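Local coordinates for protein alpha-Amylase (Thermotoga maritima, PDB 2B5D) that is named an alpha-amylase and belongs to glycosyl hydrolase family 57, with a mainly parallel beta-sheet and a largely helical C-terminal region, at residues Trp418-Arg429 / Thr481-Tyr492. Numbering follows the deposited sequence.
Sequences WIYRHLHEMIER and TKLHIKRFLNLY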
ATOM      1  N   TRP A 418      15.292   1.408 -12.416  1.00 80.63           N
ATOM      2  CA  TRP A 418      16.260   1.126 -11.367  1.00 78.22           C
ATOM      3  C   TRP A 418      16.675  -0.356 -11.537  1.00 75.58           C
ATOM      4  O   TRP A 418      17.842  -0.726 -11.369  1.00 74.31           O
ATOM      5  CB  TRP A 418      15.621   1.387  -9.973  1.00 79.41           C
ATOM      6  CG  TRP A 418      16.505   1.041  -8.782  1.00 80.23           C
ATOM      7  CD1 TRP A 418      17.316   1.893  -8.093  1.00 81.75           C
ATOM      8  CD2 TRP A 418      16.674  -0.260  -8.163  1.00 82.02           C
ATOM      9  NE1 TRP A 418      17.980   1.214  -7.088  1.00 81.70           N
ATOM     10  CE2 TRP A 418      17.604  -0.105  -7.111  1.00 81.63           C
ATOM     11  CE3 TRP A 418      16.142  -1.543  -8.413  1.00 82.80           C
ATOM     12  CZ2 TRP A 418      18.011  -1.181  -6.298  1.00 81.68           C
ATOM     13  CZ3 TRP A 418      16.557  -2.621  -7.599  1.00 81.57           C
ATOM     14  CH2 TRP A 418      17.472  -2.425  -6.556  1.00 81.36           C
ATOM     15  N   ILE A 419      15.689  -1.188 -11.870  1.00 72.77           N
ATOM     16  CA  ILE A 419      15.912  -2.598 -12.120  1.00 70.81           C
ATOM     17  C   ILE A 419      16.853  -2.813 -13.319  1.00 69.23           C
ATOM     18  O   ILE A 419      17.729  -3.670 -13.261  1.00 67.77           O
ATOM     19  CB  ILE A 419      14.581  -3.357 -12.305  1.00 70.82           C
ATOM     20  CG1 ILE A 419      13.922  -3.597 -10.936  1.00 71.97           C
ATOM     21  CG2 ILE A 419      14.786  -4.689 -13.073  1.00 70.11           C
ATOM     22  CD1 ILE A 419      12.536  -4.256 -10.987  1.00 70.79           C
ATOM     23  N   TYR A 420      16.665  -2.014 -14.376  1.00 67.65           N
ATOM     24  CA  TYR A 420      17.453  -2.132 -15.584  1.00 66.58           C
ATOM     25  C   TYR A 420      18.910  -1.730 -15.436  1.00 65.25           C
ATOM     26  O   TYR A 420      19.778  -2.505 -15.819  1.00 63.71           O
ATOM     27  CB  TYR A 420      16.805  -1.416 -16.756  1.00 67.85           C
ATOM     28  CG  TYR A 420      15.633  -2.167 -17.284  1.00 69.37           C
ATOM     29  CD1 TYR A 420      14.629  -1.521 -18.021  1.00 73.58           C
ATOM     30  CD2 TYR A 420      15.493  -3.520 -17.024  1.00 71.65           C
ATOM     31  CE1 TYR A 420      13.514  -2.229 -18.515  1.00 72.90           C
ATOM     32  CE2 TYR A 420      14.388  -4.235 -17.484  1.00 73.79           C
ATOM     33  CZ  TYR A 420      13.403  -3.587 -18.232  1.00 72.87           C
ATOM     34  OH  TYR A 420      12.325  -4.328 -18.701  1.00 73.20           O
ATOM     35  N   ARG A 421      19.197  -0.554 -14.868  1.00 64.33           N
ATOM     36  CA  ARG A 421      20.598  -0.192 -14.677  1.00 63.90           C
ATOM     37  C   ARG A 421      21.274  -1.129 -13.701  1.00 62.03           C
ATOM     38  O   ARG A 421      22.474  -1.363 -13.814  1.00 62.70           O
ATOM     39  CB  ARG A 421      20.838   1.290 -14.329  1.00 64.93           C
ATOM     40  CG  ARG A 421      20.076   1.796 -13.123  1.00 69.14           C
ATOM     41  CD  ARG A 421      20.905   2.767 -12.262  1.00 74.76           C
ATOM     42  NE  ARG A 421      20.326   2.823 -10.916  1.00 79.62           N
ATOM     43  CZ  ARG A 421      20.391   3.865 -10.090  1.00 82.36           C
ATOM     44  NH1 ARG A 421      19.811   3.787  -8.890  1.00 83.82           N
ATOM     45  NH2 ARG A 421      21.022   4.982 -10.451  1.00 82.39           N
ATOM     46  N   HIS A 422      20.521  -1.701 -12.776  1.00 59.91           N
ATOM     47  CA  HIS A 422      21.114  -2.734 -11.936  1.00 59.46           C
ATOM     48  C   HIS A 422      21.419  -4.017 -12.688  1.00 57.77           C
ATOM     49  O   HIS A 422      22.452  -4.651 -12.435  1.00 57.90           O
ATOM     50  CB  HIS A 422      20.292  -3.013 -10.671  1.00 60.62           C
ATOM     51  CG  HIS A 422      20.631  -2.087  -9.545  1.00 63.93           C
ATOM     52  ND1 HIS A 422      19.940  -0.916  -9.314  1.00 67.40           N
ATOM     53  CD2 HIS A 422      21.639  -2.118  -8.639  1.00 67.47           C
ATOM     54  CE1 HIS A 422      20.503  -0.269  -8.305  1.00 69.48           C
ATOM     55  NE2 HIS A 422      21.526  -0.984  -7.868  1.00 68.56           N
ATOM     56  N   LEU A 423      20.528  -4.409 -13.598  1.00 54.87           N
ATOM     57  CA  LEU A 423      20.792  -5.559 -14.440  1.00 53.53           C
ATOM     58  C   LEU A 423      22.023  -5.345 -15.339  1.00 52.00           C
ATOM     59  O   LEU A 423      22.890  -6.198 -15.432  1.00 51.37           O
ATOM     60  CB  LEU A 423      19.548  -5.918 -15.236  1.00 53.81           C
ATOM     61  CG  LEU A 423      18.709  -7.166 -14.849  1.00 54.39           C
ATOM     62  CD1 LEU A 423      19.044  -7.862 -13.539  1.00 51.30           C
ATOM     63  CD2 LEU A 423      17.234  -6.851 -14.943  1.00 52.15           C
ATOM     64  N   HIS A 424      22.091  -4.182 -15.967  1.00 51.12           N
ATOM     65  CA  HIS A 424      23.218  -3.774 -16.737  1.00 51.41           C
ATOM     66  C   HIS A 424      24.544  -3.921 -15.964  1.00 51.91           C
ATOM     67  O   HIS A 424      25.453  -4.635 -16.437  1.00 52.13           O
ATOM     68  CB  HIS A 424      23.034  -2.341 -17.196  1.00 52.01           C
ATOM     69  CG  HIS A 424      24.233  -1.801 -17.902  1.00 54.42           C
ATOM     70  ND1 HIS A 424      25.152  -0.977 -17.289  1.00 56.71           N
ATOM     71  CD2 HIS A 424      24.691  -2.015 -19.155  1.00 55.11           C
ATOM     72  CE1 HIS A 424      26.105  -0.673 -18.153  1.00 58.19           C
ATOM     73  NE2 HIS A 424      25.854  -1.302 -19.288  1.00 57.24           N
ATOM     74  N   GLU A 425      24.638  -3.316 -14.766  1.00 51.64           N
ATOM     75  CA  GLU A 425      25.849  -3.437 -13.941  1.00 51.74           C
ATOM     76  C   GLU A 425      26.111  -4.865 -13.483  1.00 50.30           C
ATOM     77  O   GLU A 425      27.258  -5.326 -13.468  1.00 49.61           O
ATOM     78  CB  GLU A 425      25.777  -2.527 -12.715  1.00 53.40           C
ATOM     79  CG  GLU A 425      25.981  -1.083 -12.999  1.00 59.54           C
ATOM     80  CD  GLU A 425      27.337  -0.807 -13.610  1.00 68.99           C
ATOM     81  OE1 GLU A 425      28.332  -1.526 -13.246  1.00 73.05           O
ATOM     82  OE2 GLU A 425      27.390   0.121 -14.469  1.00 70.57           O
ATOM     83  N   MET A 426      25.066  -5.582 -13.098  1.00 48.45           N
ATOM     84  CA  MET A 426      25.312  -6.987 -12.687  1.00 48.86           C
ATOM     85  C   MET A 426      25.915  -7.880 -13.789  1.00 48.22           C
ATOM     86  O   MET A 426      26.712  -8.756 -13.490  1.00 47.69           O
ATOM     87  CB  MET A 426      24.065  -7.662 -12.112  1.00 47.19           C
ATOM     88  CG  MET A 426      23.467  -6.974 -10.880  1.00 47.56           C
ATOM     89  SD  MET A 426      21.695  -7.304 -10.711  1.00 49.86           S
ATOM     90  CE  MET A 426      21.657  -9.113 -10.491  1.00 37.38           C
ATOM     91  N   ILE A 427      25.510  -7.663 -15.048  1.00 47.83           N
ATOM     92  CA  ILE A 427      25.938  -8.526 -16.171  1.00 46.71           C
ATOM     93  C   ILE A 427      27.371  -8.163 -16.470  1.00 47.42           C
ATOM     94  O   ILE A 427      28.200  -9.061 -16.566  1.00 44.85           O
ATOM     95  CB  ILE A 427      25.045  -8.354 -17.489  1.00 47.04           C
ATOM     96  CG1 ILE A 427      23.588  -8.779 -17.246  1.00 46.30           C
ATOM     97  CG2 ILE A 427      25.601  -9.161 -18.688  1.00 46.93           C
ATOM     98  CD1 ILE A 427      22.624  -8.180 -18.209  1.00 44.13           C
ATOM     99  N   GLU A 428      27.620  -6.845 -16.616  1.00 48.78           N
ATOM    100  CA  GLU A 428      28.937  -6.264 -16.833  1.00 51.80           C
ATOM    101  C   GLU A 428      29.923  -6.697 -15.745  1.00 52.17           C
ATOM    102  O   GLU A 428      31.043  -7.109 -16.065  1.00 52.79           O
ATOM    103  CB  GLU A 428      28.885  -4.715 -16.941  1.00 51.04           C
ATOM    104  CG  GLU A 428      28.257  -4.213 -18.257  1.00 53.67           C
ATOM    105  CD  GLU A 428      28.822  -2.829 -18.764  1.00 55.93           C
ATOM    106  OE1 GLU A 428      28.704  -2.539 -19.992  1.00 58.33           O
ATOM    107  OE2 GLU A 428      29.370  -2.033 -17.940  1.00 60.41           O
ATOM    108  N   ARG A 429      29.510  -6.647 -14.479  1.00 52.68           N
ATOM    109  CA  ARG A 429      30.386  -7.072 -13.391  1.00 53.75           C
ATOM    110  C   ARG A 429      30.592  -8.558 -13.410  1.00 53.07           C
ATOM    111  O   ARG A 429      31.678  -9.027 -13.138  1.00 52.60           O
ATOM    112  CB  ARG A 429      29.841  -6.678 -12.001  1.00 54.75           C
ATOM    113  CG  ARG A 429      30.376  -5.372 -11.474  1.00 59.88           C
ATOM    114  CD  ARG A 429      29.274  -4.328 -11.318  1.00 67.56           C
ATOM    115  NE  ARG A 429      28.488  -4.505 -10.090  1.00 71.92           N
ATOM    116  CZ  ARG A 429      28.246  -3.534  -9.198  1.00 74.69           C
ATOM    117  NH1 ARG A 429      27.515  -3.795  -8.119  1.00 73.95           N
ATOM    118  NH2 ARG A 429      28.714  -2.298  -9.390  1.00 74.81           N
ATOM    119  N   THR A 481      12.511  -9.671  -8.026  1.00 58.04           N
ATOM    120  CA  THR A 481      13.631  -9.192  -8.810  1.00 56.94           C
ATOM    121  C   THR A 481      14.648  -8.500  -7.916  1.00 55.51           C
ATOM    122  O   THR A 481      15.788  -8.929  -7.851  1.00 55.07           O
ATOM    123  CB  THR A 481      13.182  -8.300  -9.997  1.00 57.19           C
ATOM    124  OG1 THR A 481      12.398  -9.093 -10.898  1.00 57.36           O
ATOM    125  CG2 THR A 481      14.399  -7.767 -10.782  1.00 56.54           C
ATOM    126  N   LYS A 482      14.209  -7.465  -7.208  1.00 54.39           N
ATOM    127  CA  LYS A 482      15.020  -6.720  -6.228  1.00 53.71           C
ATOM    128  C   LYS A 482      15.651  -7.594  -5.145  1.00 50.98           C
ATOM    129  O   LYS A 482      16.805  -7.389  -4.770  1.00 51.22           O
ATOM    130  CB  LYS A 482      14.186  -5.602  -5.595  1.00 54.74           C
ATOM    131  CG  LYS A 482      13.615  -4.638  -6.666  1.00 57.36           C
ATOM    132  CD  LYS A 482      12.863  -3.456  -6.048  1.00 56.48           C
ATOM    133  CE  LYS A 482      12.428  -2.441  -7.134  1.00 60.59           C
ATOM    134  NZ  LYS A 482      11.747  -1.201  -6.541  1.00 62.24           N
ATOM    135  N   LEU A 483      14.932  -8.588  -4.669  1.00 48.45           N
ATOM    136  CA  LEU A 483      15.532  -9.531  -3.739  1.00 47.74           C
ATOM    137  C   LEU A 483      16.818 -10.197  -4.336  1.00 47.46           C
ATOM    138  O   LEU A 483      17.878 -10.185  -3.725  1.00 47.73           O
ATOM    139  CB  LEU A 483      14.491 -10.564  -3.334  1.00 47.94           C
ATOM    140  CG  LEU A 483      14.906 -11.715  -2.421  1.00 49.33           C
ATOM    141  CD1 LEU A 483      15.404 -11.152  -1.098  1.00 54.61           C
ATOM    142  CD2 LEU A 483      13.706 -12.563  -2.202  1.00 52.13           C
ATOM    143  N   HIS A 484      16.725 -10.740  -5.549  1.00 46.18           N
ATOM    144  CA  HIS A 484      17.893 -11.290  -6.228  1.00 44.49           C
ATOM    145  C   HIS A 484      18.934 -10.251  -6.621  1.00 45.35           C
ATOM    146  O   HIS A 484      20.119 -10.537  -6.549  1.00 45.11           O
ATOM    147  CB  HIS A 484      17.433 -12.165  -7.401  1.00 43.80           C
ATOM    148  CG  HIS A 484      16.633 -13.336  -6.947  1.00 39.51           C
ATOM    149  ND1 HIS A 484      15.297 -13.497  -7.256  1.00 44.41           N
ATOM    150  CD2 HIS A 484      16.948 -14.351  -6.120  1.00 35.40           C
ATOM    151  CE1 HIS A 484      14.839 -14.604  -6.688  1.00 38.24           C
ATOM    152  NE2 HIS A 484      15.828 -15.147  -5.998  1.00 41.19           N
ATOM    153  N   ILE A 485      18.518  -9.045  -6.988  1.00 44.89           N
ATOM    154  CA  ILE A 485      19.505  -8.039  -7.237  1.00 46.94           C
ATOM    155  C   ILE A 485      20.352  -7.811  -5.975  1.00 48.58           C
ATOM    156  O   ILE A 485      21.588  -7.833  -6.033  1.00 50.13           O
ATOM    157  CB  ILE A 485      18.866  -6.721  -7.720  1.00 46.37           C
ATOM    158  CG1 ILE A 485      18.402  -6.864  -9.170  1.00 46.16           C
ATOM    159  CG2 ILE A 485      19.875  -5.565  -7.640  1.00 46.46           C
ATOM    160  CD1 ILE A 485      17.434  -5.755  -9.621  1.00 45.98           C
ATOM    161  N   LYS A 486      19.674  -7.617  -4.836  1.00 50.03           N
ATOM    162  CA  LYS A 486      20.292  -7.332  -3.552  1.00 50.72           C
ATOM    163  C   LYS A 486      21.218  -8.457  -3.104  1.00 50.05           C
ATOM    164  O   LYS A 486      22.321  -8.185  -2.647  1.00 49.06           O
ATOM    165  CB  LYS A 486      19.218  -7.072  -2.476  1.00 52.63           C
ATOM    166  CG  LYS A 486      19.808  -6.754  -1.075  1.00 56.43           C
ATOM    167  CD  LYS A 486      19.803  -5.222  -0.758  1.00 65.06           C
ATOM    168  CE  LYS A 486      20.035  -4.866   0.771  1.00 64.04           C
ATOM    169  NZ  LYS A 486      21.484  -5.013   1.218  1.00 69.99           N
ATOM    170  N   ARG A 487      20.761  -9.707  -3.221  1.00 49.01           N
ATOM    171  CA  ARG A 487      21.604 -10.829  -2.900  1.00 49.29           C
ATOM    172  C   ARG A 487      22.893 -10.827  -3.749  1.00 50.97           C
ATOM    173  O   ARG A 487      24.003 -11.077  -3.234  1.00 51.23           O
ATOM    174  CB  ARG A 487      20.812 -12.135  -3.060  1.00 49.47           C
ATOM    175  CG  ARG A 487      19.702 -12.280  -2.039  1.00 46.69           C
ATOM    176  CD  ARG A 487      19.056 -13.657  -2.043  1.00 48.82           C
ATOM    177  NE  ARG A 487      18.076 -13.760  -0.940  1.00 49.38           N
ATOM    178  CZ  ARG A 487      16.977 -14.527  -0.925  1.00 54.03           C
ATOM    179  NH1 ARG A 487      16.639 -15.278  -1.986  1.00 51.92           N
ATOM    180  NH2 ARG A 487      16.182 -14.543   0.161  1.00 53.02           N
ATOM    181  N   PHE A 488      22.760 -10.504  -5.043  1.00 51.44           N
ATOM    182  CA  PHE A 488      23.918 -10.451  -5.929  1.00 52.20           C
ATOM    183  C   PHE A 488      24.895  -9.364  -5.479  1.00 53.18           C
ATOM    184  O   PHE A 488      26.120  -9.585  -5.469  1.00 53.70           O
ATOM    185  CB  PHE A 488      23.485 -10.236  -7.397  1.00 51.73           C
ATOM    186  CG  PHE A 488      24.637 -10.035  -8.370  1.00 50.68           C
ATOM    187  CD1 PHE A 488      25.023 -11.068  -9.243  1.00 49.77           C
ATOM    188  CD2 PHE A 488      25.299  -8.823  -8.436  1.00 48.86           C
ATOM    189  CE1 PHE A 488      26.067 -10.897 -10.146  1.00 50.08           C
ATOM    190  CE2 PHE A 488      26.347  -8.632  -9.333  1.00 50.83           C
ATOM    191  CZ  PHE A 488      26.737  -9.681 -10.198  1.00 50.30           C
ATOM    192  N   LEU A 489      24.375  -8.188  -5.132  1.00 53.33           N
ATOM    193  CA  LEU A 489      25.245  -7.088  -4.741  1.00 54.36           C
ATOM    194  C   LEU A 489      25.980  -7.339  -3.411  1.00 54.64           C
ATOM    195  O   LEU A 489      27.136  -6.929  -3.237  1.00 54.65           O
ATOM    196  CB  LEU A 489      24.462  -5.801  -4.636  1.00 54.55           C
ATOM    197  CG  LEU A 489      23.752  -5.299  -5.872  1.00 56.77           C
ATOM    198  CD1 LEU A 489      22.724  -4.226  -5.476  1.00 58.35           C
ATOM    199  CD2 LEU A 489      24.735  -4.730  -6.871  1.00 58.38           C
ATOM    200  N   ASN A 490      25.295  -7.996  -2.479  1.00 54.94           N
ATOM    201  CA  ASN A 490      25.917  -8.444  -1.256  1.00 55.68           C
ATOM    202  C   ASN A 490      27.097  -9.328  -1.537  1.00 55.70           C
ATOM    203  O   ASN A 490      28.159  -9.123  -0.970  1.00 56.44           O
ATOM    204  CB  ASN A 490      24.934  -9.186  -0.346  1.00 55.45           C
ATOM    205  CG  ASN A 490      23.948  -8.253   0.316  1.00 57.76           C
ATOM    206  OD1 ASN A 490      24.140  -7.035   0.348  1.00 58.28           O
ATOM    207  ND2 ASN A 490      22.858  -8.818   0.809  1.00 58.38           N
ATOM    208  N   LEU A 491      26.929 -10.323  -2.397  1.00 56.23           N
ATOM    209  CA  LEU A 491      28.068 -11.194  -2.689  1.00 56.14           C
ATOM    210  C   LEU A 491      29.172 -10.434  -3.417  1.00 55.94           C
ATOM    211  O   LEU A 491      30.357 -10.665  -3.190  1.00 56.44           O
ATOM    212  CB  LEU A 491      27.646 -12.418  -3.473  1.00 55.56           C
ATOM    213  CG  LEU A 491      26.589 -13.290  -2.845  1.00 56.60           C
ATOM    214  CD1 LEU A 491      25.797 -13.966  -3.967  1.00 57.40           C
ATOM    215  CD2 LEU A 491      27.204 -14.296  -1.916  1.00 55.44           C
ATOM    216  N   TYR A 492      28.780  -9.524  -4.294  1.00 56.16           N
ATOM    217  CA  TYR A 492      29.739  -8.768  -5.064  1.00 56.94           C
ATOM    218  C   TYR A 492      30.622  -7.994  -4.109  1.00 58.10           C
ATOM    219  O   TYR A 492      31.861  -7.990  -4.258  1.00 58.31           O
ATOM    220  CB  TYR A 492      29.031  -7.821  -6.033  1.00 56.77           C
ATOM    221  CG  TYR A 492      29.959  -6.901  -6.763  1.00 58.28           C
ATOM    222  CD1 TYR A 492      30.726  -7.369  -7.838  1.00 60.47           C
ATOM    223  CD2 TYR A 492      30.104  -5.557  -6.380  1.00 58.06           C
ATOM    224  CE1 TYR A 492      31.604  -6.526  -8.521  1.00 57.06           C
ATOM    225  CE2 TYR A 492      30.985  -4.705  -7.045  1.00 57.88           C
ATOM    226  CZ  TYR A 492      31.738  -5.199  -8.119  1.00 59.27           C
ATOM    227  OH  TYR A 492      32.610  -4.370  -8.813  1.00 58.32           O
TER
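I419, H422, M426 and R429 face K482, I485, F488 and Y492 where helices 418-436 and 473-496 run side by side in the same general direction, their local axes 11.0 Å apart and inclined at 36°. The pair illustrates how one interface can pass from aliphatic to aromatic to cationic packing. I485 is a knob in the hole formed by W418, I419, H422 and M426: its CD1 meets W418 CZ3 at 3.8 Å, while CG1 lies 3.7 Å from M426 SD. The extended chain of K482 crosses the indole obliquely, CG 3.7 Å from W418 CZ3. H422 ND1 donates to W418 O (2.9 Å), which holds the imidazole against the indole, ND1 over the centre of one face.

M426 lays CB and CG over one face of F488, and its bend at chi3 (62°) brings CE back to F488 CB and CG; SD makes an oblique Met-aromatic contact. Next, R429 folds at chi2 and chi3 to set its guanidinium flat on Y492, planes at 10°, a cation-pi stack with CZ 4.0 Å from the ring centroid. E425 CB lies toward the rim of the opposite face.

M452 of helix 443-458 also packs on F488, and P280 of a second subunit on H422. No hydrogen bond joins the segments, and buried R429 NE lacks a polar partner; the direct contact between the two helices rests mainly on apolar packing and the cation-pi stack, with a long salt bridge from R429 NH2 to E425 OE1 (4.0 Å) probably moderating the arginine's charge.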